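Local coordinates for protein probable uracil-DNA glycosylase (Acanthamoeba polyphaga mimivirus, PDB 5X55) that is a probable uracil-DNA glycosylase, a member of the UDG superfamily built around a central parallel beta sheet, at residues I164-L178 / I247-V261. Numbering follows the deposited sequence.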
loop_
_atom_site.group_PDB
_atom_site.type_symbol
_atom_site.label_atom_id
_atom_site.label_comp_id
_atom_site.label_asym_id
_atom_site.label_seq_id
_atom_site.Cartn_x
_atom_site.Cartn_y
_atom_site.Cartn_z
ATOM N N ILE A 164 15.853 -8.368 -1.282
ATOM C CA ILE A 164 14.438 -8.048 -1.379
ATOM C C ILE A 164 14.037 -7.110 -0.250
ATOM O O ILE A 164 14.464 -7.280 0.896
ATOM C CB ILE A 164 13.626 -9.346 -1.343
ATOM C CG1 ILE A 164 14.045 -10.240 -2.517
ATOM C CG2 ILE A 164 12.140 -9.033 -1.297
ATOM C CD1 ILE A 164 13.298 -11.565 -2.587
ATOM N N VAL A 165 13.249 -6.089 -0.585
ATOM C CA VAL A 165 12.658 -5.158 0.372
ATOM C C VAL A 165 11.164 -5.105 0.067
ATOM O O VAL A 165 10.765 -5.343 -1.085
ATOM C CB VAL A 165 13.303 -3.764 0.296
ATOM C CG1 VAL A 165 14.786 -3.833 0.651
ATOM C CG2 VAL A 165 13.087 -3.127 -1.105
ATOM N N PRO A 166 10.291 -4.875 1.061
ATOM C CA PRO A 166 10.625 -4.773 2.486
ATOM C C PRO A 166 11.007 -6.131 3.077
ATOM O O PRO A 166 10.784 -7.142 2.413
ATOM C CB PRO A 166 9.325 -4.258 3.110
ATOM C CG PRO A 166 8.256 -4.858 2.233
ATOM C CD PRO A 166 8.837 -4.763 0.830
ATOM N N TYR A 167 11.571 -6.138 4.293
ATOM C CA TYR A 167 11.930 -7.375 4.971
ATOM C C TYR A 167 10.672 -8.181 5.292
ATOM O O TYR A 167 9.568 -7.629 5.359
ATOM C CB TYR A 167 12.725 -7.071 6.237
ATOM C CG TYR A 167 14.137 -6.578 5.961
ATOM C CD1 TYR A 167 14.658 -6.588 4.672
ATOM C CD2 TYR A 167 14.951 -6.115 6.988
ATOM C CE1 TYR A 167 15.928 -6.152 4.419
ATOM C CE2 TYR A 167 16.234 -5.670 6.741
ATOM C CZ TYR A 167 16.714 -5.689 5.452
ATOM O OH TYR A 167 17.981 -5.246 5.185
ATOM N N PRO A 168 10.813 -9.502 5.460
ATOM C CA PRO A 168 9.617 -10.354 5.471
ATOM C C PRO A 168 8.712 -10.129 6.675
ATOM O O PRO A 168 7.500 -10.311 6.554
ATOM C CB PRO A 168 10.189 -11.782 5.427
ATOM C CG PRO A 168 11.615 -11.665 5.678
ATOM C CD PRO A 168 12.062 -10.285 5.411
ATOM N N GLU A 169 9.244 -9.716 7.822
ATOM C CA GLU A 169 8.347 -9.407 8.922
ATOM C C GLU A 169 7.554 -8.133 8.672
ATOM O O GLU A 169 6.597 -7.868 9.409
ATOM C CB GLU A 169 9.125 -9.282 10.234
ATOM C CG GLU A 169 9.916 -10.539 10.622
ATOM C CD GLU A 169 10.714 -10.355 11.917
ATOM O OE1 GLU A 169 10.131 -10.579 13.011
ATOM O OE2 GLU A 169 11.908 -9.966 11.842
ATOM N N LEU A 170 7.916 -7.350 7.654
ATOM C CA LEU A 170 7.138 -6.182 7.257
ATOM C C LEU A 170 6.351 -6.390 5.967
ATOM O O LEU A 170 5.581 -5.503 5.582
ATOM C CB LEU A 170 8.053 -4.975 7.097
ATOM C CG LEU A 170 8.885 -4.652 8.323
ATOM C CD1 LEU A 170 9.788 -3.464 8.019
ATOM C CD2 LEU A 170 7.943 -4.351 9.473
ATOM N N LEU A 171 6.521 -7.535 5.304
ATOM C CA LEU A 171 5.942 -7.753 3.981
ATOM C C LEU A 171 4.438 -7.487 3.949
ATOM O O LEU A 171 3.916 -6.861 3.015
ATOM C CB LEU A 171 6.225 -9.190 3.539
ATOM C CG LEU A 171 5.605 -9.553 2.190
ATOM C CD1 LEU A 171 6.232 -8.687 1.112
ATOM C CD2 LEU A 171 5.782 -11.031 1.893
ATOM N N PHE A 172 3.719 -7.987 4.945
ATOM C CA PHE A 172 2.267 -7.887 4.980
ATOM C C PHE A 172 1.812 -6.924 6.079
ATOM O O PHE A 172 0.754 -7.115 6.684
ATOM C CB PHE A 172 1.646 -9.270 5.175
ATOM C CG PHE A 172 1.808 -10.203 3.995
ATOM C CD1 PHE A 172 1.556 -9.774 2.701
ATOM C CD2 PHE A 172 2.196 -11.531 4.193
ATOM C CE1 PHE A 172 1.696 -10.654 1.601
ATOM C CE2 PHE A 172 2.341 -12.414 3.117
ATOM C CZ PHE A 172 2.080 -11.967 1.808
ATOM N N ASN A 173 2.619 -5.888 6.323
ATOM C CA ASN A 173 2.449 -4.985 7.461
ATOM C C ASN A 173 1.031 -4.432 7.568
ATOM O O ASN A 173 0.411 -4.469 8.643
ATOM C CB ASN A 173 3.451 -3.837 7.333
ATOM C CG ASN A 173 3.975 -3.369 8.662
ATOM O OD1 ASN A 173 3.709 -3.969 9.707
ATOM N ND2 ASN A 173 4.753 -2.300 8.632
ATOM N N THR A 174 0.511 -3.878 6.471
ATOM C CA THR A 174 -0.815 -3.267 6.527
ATOM C C THR A 174 -1.887 -4.294 6.866
ATOM O O THR A 174 -2.828 -3.990 7.608
ATOM C CB THR A 174 -1.137 -2.569 5.212
ATOM O OG1 THR A 174 -0.071 -1.666 4.898
ATOM C CG2 THR A 174 -2.414 -1.757 5.361
ATOM N N MET A 175 -1.756 -5.517 6.349
ATOM C CA MET A 175 -2.713 -6.577 6.682
ATOM C C MET A 175 -2.558 -7.038 8.120
ATOM O O MET A 175 -3.542 -7.423 8.757
ATOM C CB MET A 175 -2.545 -7.772 5.730
ATOM C CG MET A 175 -2.898 -7.421 4.268
ATOM S SD MET A 175 -2.186 -8.486 3.001
ATOM C CE MET A 175 -3.096 -10.004 3.301
ATOM N N ASN A 176 -1.337 -7.016 8.648
ATOM C CA ASN A 176 -1.153 -7.406 10.037
ATOM C C ASN A 176 -1.709 -6.355 10.984
ATOM O O ASN A 176 -2.145 -6.696 12.090
ATOM C CB ASN A 176 0.325 -7.693 10.304
ATOM C CG ASN A 176 0.772 -9.006 9.661
ATOM O OD1 ASN A 176 0.011 -9.972 9.650
ATOM N ND2 ASN A 176 1.985 -9.036 9.100
ATOM N N VAL A 177 -1.733 -5.086 10.570
ATOM C CA VAL A 177 -2.418 -4.089 11.387
ATOM C C VAL A 177 -3.931 -4.202 11.229
ATOM O O VAL A 177 -4.663 -4.138 12.211
ATOM C CB VAL A 177 -1.939 -2.664 11.055
ATOM C CG1 VAL A 177 -2.773 -1.660 11.836
ATOM C CG2 VAL A 177 -0.479 -2.487 11.375
ATOM N N LEU A 178 -4.431 -4.376 10.005
ATOM C CA LEU A 178 -5.864 -4.211 9.724
ATOM C C LEU A 178 -6.527 -5.491 9.270
ATOM O O LEU A 178 -6.297 -5.924 8.123
ATOM C CB LEU A 178 -6.080 -3.160 8.646
ATOM C CG LEU A 178 -6.203 -1.705 9.049
ATOM C CD1 LEU A 178 -6.510 -0.889 7.786
ATOM C CD2 LEU A 178 -7.295 -1.599 10.094
ATOM N N ILE A 247 -3.125 4.160 9.228
ATOM C CA ILE A 247 -3.365 2.747 8.977
ATOM C C ILE A 247 -4.095 2.125 10.148
ATOM O O ILE A 247 -5.026 1.331 9.959
ATOM C CB ILE A 247 -2.034 2.040 8.676
ATOM C CG1 ILE A 247 -1.419 2.624 7.398
ATOM C CG2 ILE A 247 -2.203 0.499 8.593
ATOM C CD1 ILE A 247 0.051 2.327 7.290
ATOM N N LEU A 248 -3.718 2.506 11.376
ATOM C CA LEU A 248 -4.399 1.978 12.560
ATOM C C LEU A 248 -5.883 2.326 12.568
ATOM O O LEU A 248 -6.681 1.601 13.173
ATOM C CB LEU A 248 -3.727 2.504 13.820
ATOM C CG LEU A 248 -2.379 1.857 14.127
ATOM C CD1 LEU A 248 -1.472 2.805 14.908
ATOM C CD2 LEU A 248 -2.584 0.534 14.886
ATOM N N GLN A 249 -6.272 3.418 11.900
ATOM C CA GLN A 249 -7.656 3.875 11.833
ATOM C C GLN A 249 -8.394 3.364 10.601
ATOM O O GLN A 249 -9.478 3.869 10.286
ATOM C CB GLN A 249 -7.718 5.406 11.868
ATOM C CG GLN A 249 -7.142 6.052 13.157
ATOM C CD GLN A 249 -7.111 7.566 13.071
ATOM O OE1 GLN A 249 -8.145 8.233 13.159
ATOM N NE2 GLN A 249 -5.925 8.115 12.843
ATOM N N GLY A 250 -7.842 2.385 9.896
ATOM C CA GLY A 250 -8.541 1.762 8.796
ATOM C C GLY A 250 -8.145 2.213 7.404
ATOM O O GLY A 250 -8.871 1.905 6.454
ATOM N N THR A 251 -7.021 2.910 7.243
ATOM C CA THR A 251 -6.514 3.249 5.919
ATOM C C THR A 251 -5.615 2.106 5.438
ATOM O O THR A 251 -4.496 1.930 5.935
ATOM C CB THR A 251 -5.770 4.584 5.934
ATOM O OG1 THR A 251 -6.490 5.521 6.745
ATOM C CG2 THR A 251 -5.691 5.142 4.512
ATOM N N PHE A 252 -6.101 1.339 4.461
ATOM C CA PHE A 252 -5.420 0.132 3.974
ATOM C C PHE A 252 -4.473 0.536 2.847
ATOM O O PHE A 252 -4.833 0.551 1.672
ATOM C CB PHE A 252 -6.448 -0.894 3.509
ATOM C CG PHE A 252 -5.886 -2.260 3.184
ATOM C CD1 PHE A 252 -5.427 -3.100 4.192
ATOM C CD2 PHE A 252 -5.887 -2.731 1.880
ATOM C CE1 PHE A 252 -4.948 -4.370 3.908
ATOM C CE2 PHE A 252 -5.406 -4.008 1.584
ATOM C CZ PHE A 252 -4.932 -4.830 2.607
ATOM N N MET A 253 -3.244 0.856 3.209
ATOM C CA MET A 253 -2.276 1.434 2.282
ATOM C C MET A 253 -1.287 0.344 1.915
ATOM O O MET A 253 -0.348 0.075 2.663
ATOM C CB MET A 253 -1.566 2.631 2.909
ATOM C CG MET A 253 -2.504 3.688 3.504
ATOM S SD MET A 253 -1.587 5.130 4.117
ATOM C CE MET A 253 -1.030 5.804 2.538
ATOM N N ILE A 254 -1.488 -0.270 0.750
ATOM C CA ILE A 254 -0.617 -1.325 0.254
ATOM C C ILE A 254 -0.049 -0.918 -1.105
ATOM O O ILE A 254 -0.583 -0.052 -1.802
ATOM C CB ILE A 254 -1.361 -2.670 0.131
ATOM C CG1 ILE A 254 -2.553 -2.515 -0.815
ATOM C CG2 ILE A 254 -1.821 -3.168 1.481
ATOM C CD1 ILE A 254 -3.114 -3.821 -1.309
ATOM N N ASN A 255 1.041 -1.581 -1.482
ATOM C CA ASN A 255 1.618 -1.499 -2.815
ATOM C C ASN A 255 1.154 -2.699 -3.642
ATOM O O ASN A 255 1.193 -3.834 -3.162
ATOM C CB ASN A 255 3.141 -1.462 -2.730
ATOM C CG ASN A 255 3.670 -0.181 -2.095
ATOM O OD1 ASN A 255 3.268 0.911 -2.475
ATOM N ND2 ASN A 255 4.585 -0.312 -1.138
ATOM N N SER A 256 0.723 -2.455 -4.888
ATOM C CA SER A 256 0.266 -3.563 -5.724
ATOM C C SER A 256 1.390 -4.560 -6.020
ATOM O O SER A 256 1.127 -5.749 -6.231
ATOM C CB SER A 256 -0.324 -3.020 -7.020
ATOM O OG SER A 256 0.643 -2.255 -7.719
ATOM N N ALA A 257 2.640 -4.100 -6.053
ATOM C CA ALA A 257 3.811 -4.967 -6.051
ATOM C C ALA A 257 4.371 -4.980 -4.634
ATOM O O ALA A 257 4.899 -3.970 -4.158
ATOM C CB ALA A 257 4.870 -4.488 -7.042
ATOM N N PHE A 258 4.287 -6.123 -3.969
ATOM C CA PHE A 258 4.661 -6.136 -2.563
ATOM C C PHE A 258 6.164 -6.089 -2.323
ATOM O O PHE A 258 6.570 -5.785 -1.192
ATOM C CB PHE A 258 4.049 -7.362 -1.874
ATOM C CG PHE A 258 2.590 -7.190 -1.531
ATOM C CD1 PHE A 258 1.626 -7.153 -2.528
ATOM C CD2 PHE A 258 2.187 -7.041 -0.221
ATOM C CE1 PHE A 258 0.281 -6.989 -2.208
ATOM C CE2 PHE A 258 0.849 -6.876 0.103
ATOM C CZ PHE A 258 -0.102 -6.853 -0.886
ATOM N N THR A 259 6.997 -6.357 -3.328
ATOM C CA THR A 259 8.442 -6.378 -3.131
ATOM C C THR A 259 9.163 -5.674 -4.272
ATOM O O THR A 259 8.624 -5.485 -5.360
ATOM C CB THR A 259 8.985 -7.811 -3.030
ATOM O OG1 THR A 259 8.605 -8.545 -4.202
ATOM C CG2 THR A 259 8.434 -8.510 -1.799
ATOM N N THR A 260 10.407 -5.290 -4.001
ATOM C CA THR A 260 11.372 -4.990 -5.038
ATOM C C THR A 260 12.741 -5.399 -4.509
ATOM O O THR A 260 12.846 -6.101 -3.502
ATOM C CB THR A 260 11.273 -3.518 -5.472
ATOM O OG1 THR A 260 12.073 -3.310 -6.644
ATOM C CG2 THR A 260 11.688 -2.548 -4.350
ATOM N N VAL A 261 13.794 -5.003 -5.206
ATOM C CA VAL A 261 15.167 -5.241 -4.770
ATOM C C VAL A 261 15.742 -3.905 -4.341
ATOM O O VAL A 261 15.484 -2.877 -4.982
ATOM C CB VAL A 261 16.028 -5.887 -5.879
ATOM C CG1 VAL A 261 17.498 -5.952 -5.469
ATOM C CG2 VAL A 261 15.518 -7.280 -6.205
#
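The rings of Phe172 and Phe258 meet obliquely, planes at 68°, with CE2 of Phe258 at the edge of the Phe172 ring, 4.0 Å from its CD1. Leu171 CD2 lies over one face of Phe172; on Phe258, Asn255 O sits above one face while Leu171 O approaches the edge. The ring of Phe252 carries Ile254 CG2 on one face and has Met175 CG and Leu178 CD1 at its edge. Through Phe252, Met175 and Thr174 pack helix 173-177 on strand 251-255, an outermost strand of the parallel four-stranded sheet at the heart of this alpha/beta fold; the two axes run nearly antiparallel, 8.2 Å apart. The Phe172-Phe258 pair joins the N-cap of that helix to the loop after the strand. Helix 273-286 adds Leu279 and Leu283 to the same core.

Further along, strands 164-165 and 260-261 form a small antiparallel ladder, Val165 and Thr260 being its hydrogen-bonded pair. Their CG2 methyls lie side by side 3.6 Å apart, while Thr260 OG1 turns to Glu264 O. Beyond the strand, Pro166, preceded by a cis peptide, brings CD to Phe258 O.

At the other end Leu178 rests its branch on the Schellman turn closing helix 244-248, CD1 3.5 Å from Gly250 CA. With OG1 beside the backbone N (chi1 -53°) and CG2 anti to that N, Thr174 sends the methyl toward Phe252 CD1, while OG1 donates to Met253 O at 2.8 Å from above the carbonyl plane.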